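Local atomic coordinates of DNA repair and telomere maintenance protein nbs1 (Schizosaccharomyces pombe, PDB entry 3HUF), a protein that serves in the MRN complex as a phosphoprotein-binding adaptor, through its FHA and BRCT domains, in DNA double-strand break repair and telomere maintenance. Residues V81-V86 with D97-L102. Numbering follows the deposited sequence.
Sequences VNEKVV and DLKIQL
Asn82 grips strand 97-102 with three hydrogen bonds at the tip of a β-hairpin in the FHA domain, where a type I' turn from Val81 to Lys84 joins strands 79-81 and 84-85. Its backbone N donates to Lys99 O at 2.7 Å, in the plane of that carbonyl and nearly straight. Beyond this point the turn carries the main chain away from the neighbouring strand, and the side-chain amide of Asn82 continues the pairing in its place. Lys99 N reaches Asn82 OD1 at 2.9 Å, coming from above the carbonyl plane, while Asn82 ND2 lies 3.2 Å from Asp97 O, which sits in the plane of the amide. With CG anti to the carbonyl carbon (chi1 -74°), the amide extends along strand 97-102, and the two bonds together fix its flip; Glu95 adds a weak bond to the same ND2. Cutting this side chain back to alanine is likely to leave Lys99 N and Asp97 O without these mates and the turn less firmly tied to the strand. One water bridges the turn and the strand, accepting from Glu83 N and donating to Lys99 O, the carbonyl that Asn82 N already uses. A second links Glu83 OE2 to Lys99 NZ, weakly on the lysine side. Val81 and Ile100 form an antiparallel non-hydrogen-bonded pair, with Val81 CA 3.4 Å from Lys99 O in a CA-H...O contact. On the buried face they share, beside Tyr93 of strand 91-93 in the second FHA sheet, Val81 CG1 packs against Ile100 CG1 at 4.3 Å and Leu98 CB at 4.1 Å.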
loop_
_atom_site.group_PDB
_atom_site.type_symbol
_atom_site.label_atom_id
_atom_site.label_comp_id
_atom_site.label_asym_id
_atom_site.label_seq_id
_atom_site.Cartn_x
_atom_site.Cartn_y
_atom_site.Cartn_z
ATOM N N VAL A 81 5.970 0.998 -27.129
ATOM C CA VAL A 81 5.933 1.290 -25.696
ATOM C C VAL A 81 7.230 2.021 -25.315
ATOM O O VAL A 81 8.330 1.511 -25.576
ATOM C CB VAL A 81 5.803 0.023 -24.865
ATOM C CG1 VAL A 81 5.677 0.388 -23.351
ATOM C CG2 VAL A 81 4.596 -0.826 -25.340
ATOM N N ASN A 82 7.118 3.223 -24.748
ATOM C CA ASN A 82 8.319 3.969 -24.369
ATOM C C ASN A 82 9.256 4.022 -25.565
ATOM O O ASN A 82 10.436 3.742 -25.434
ATOM C CB ASN A 82 9.003 3.328 -23.126
ATOM C CG ASN A 82 8.229 3.612 -21.827
ATOM O OD1 ASN A 82 7.384 4.496 -21.805
ATOM N ND2 ASN A 82 8.510 2.876 -20.769
ATOM N N GLU A 83 8.683 4.340 -26.732
ATOM C CA GLU A 83 9.393 4.521 -28.024
ATOM C C GLU A 83 10.011 3.268 -28.669
ATOM O O GLU A 83 10.684 3.358 -29.690
ATOM C CB GLU A 83 10.409 5.670 -27.939
ATOM C CG GLU A 83 9.735 7.011 -27.695
ATOM C CD GLU A 83 10.725 8.145 -27.474
ATOM O OE1 GLU A 83 11.963 7.915 -27.547
ATOM O OE2 GLU A 83 10.252 9.281 -27.221
ATOM N N LYS A 84 9.771 2.105 -28.081
ATOM C CA LYS A 84 10.248 0.857 -28.653
ATOM C C LYS A 84 9.095 0.127 -29.354
ATOM O O LYS A 84 8.065 -0.169 -28.740
ATOM C CB LYS A 84 10.843 -0.011 -27.550
ATOM C CG LYS A 84 11.578 -1.251 -28.022
ATOM C CD LYS A 84 11.913 -2.158 -26.854
ATOM C CE LYS A 84 12.565 -3.455 -27.316
ATOM N NZ LYS A 84 14.027 -3.316 -27.329
ATOM N N VAL A 85 9.278 -0.142 -30.642
ATOM C CA VAL A 85 8.343 -0.934 -31.448
ATOM C C VAL A 85 8.061 -2.284 -30.755
ATOM O O VAL A 85 8.989 -3.000 -30.353
ATOM C CB VAL A 85 8.939 -1.198 -32.884
ATOM C CG1 VAL A 85 8.205 -2.337 -33.600
ATOM C CG2 VAL A 85 8.954 0.083 -33.736
ATOM N N VAL A 86 6.786 -2.624 -30.622
ATOM C CA VAL A 86 6.397 -3.928 -30.115
ATOM C C VAL A 86 6.506 -4.960 -31.236
ATOM O O VAL A 86 5.872 -4.822 -32.293
ATOM C CB VAL A 86 4.972 -3.905 -29.545
ATOM C CG1 VAL A 86 4.531 -5.300 -29.166
ATOM C CG2 VAL A 86 4.909 -2.964 -28.330
ATOM N N ASP A 97 6.014 3.357 -15.389
ATOM C CA ASP A 97 5.521 4.366 -16.315
ATOM C C ASP A 97 5.684 3.882 -17.744
ATOM O O ASP A 97 6.806 3.666 -18.214
ATOM C CB ASP A 97 6.297 5.669 -16.148
ATOM C CG ASP A 97 5.936 6.392 -14.878
ATOM O OD1 ASP A 97 4.967 7.179 -14.903
ATOM O OD2 ASP A 97 6.631 6.188 -13.855
ATOM N N LEU A 98 4.564 3.717 -18.435
ATOM C CA LEU A 98 4.572 3.274 -19.833
ATOM C C LEU A 98 3.846 4.280 -20.727
ATOM O O LEU A 98 2.718 4.700 -20.433
ATOM C CB LEU A 98 3.941 1.876 -19.965
ATOM C CG LEU A 98 4.385 0.733 -19.032
ATOM C CD1 LEU A 98 3.558 -0.494 -19.272
ATOM C CD2 LEU A 98 5.885 0.393 -19.188
ATOM N N LYS A 99 4.506 4.674 -21.811
ATOM C CA LYS A 99 3.939 5.592 -22.776
ATOM C C LYS A 99 3.677 4.744 -24.016
ATOM O O LYS A 99 4.606 4.246 -24.640
ATOM C CB LYS A 99 4.952 6.717 -23.033
ATOM C CG LYS A 99 4.588 7.734 -24.069
ATOM C CD LYS A 99 5.720 8.762 -24.244
ATOM C CE LYS A 99 6.121 8.933 -25.714
ATOM N NZ LYS A 99 5.519 10.169 -26.349
ATOM N N ILE A 100 2.402 4.517 -24.326
ATOM C CA ILE A 100 2.033 3.542 -25.347
ATOM C C ILE A 100 1.423 4.301 -26.526
ATOM O O ILE A 100 0.384 4.985 -26.381
ATOM C CB ILE A 100 1.029 2.500 -24.812
ATOM C CG1 ILE A 100 1.620 1.728 -23.619
ATOM C CG2 ILE A 100 0.566 1.565 -25.928
ATOM C CD1 ILE A 100 0.598 1.179 -22.658
ATOM N N GLN A 101 2.095 4.192 -27.674
ATOM C CA GLN A 101 1.658 4.809 -28.913
ATOM C C GLN A 101 1.036 3.766 -29.837
ATOM O O GLN A 101 1.675 2.791 -30.219
ATOM C CB GLN A 101 2.830 5.504 -29.628
ATOM C CG GLN A 101 2.407 6.424 -30.763
ATOM C CD GLN A 101 3.584 6.885 -31.633
ATOM O OE1 GLN A 101 4.739 6.883 -31.204
ATOM N NE2 GLN A 101 3.281 7.291 -32.857
ATOM N N LEU A 102 -0.218 3.995 -30.195
ATOM C CA LEU A 102 -0.921 3.119 -31.106
ATOM C C LEU A 102 -0.899 3.754 -32.470
ATOM O O LEU A 102 -1.392 4.880 -32.654
ATOM C CB LEU A 102 -2.353 2.911 -30.644
ATOM C CG LEU A 102 -2.513 2.425 -29.205
ATOM C CD1 LEU A 102 -3.963 2.163 -28.957
ATOM C CD2 LEU A 102 -1.685 1.153 -28.941
HETATM O O HOH W 1 5.961 5.177 -27.105
HETATM O O HOH W 2 7.789 9.488 -28.534
#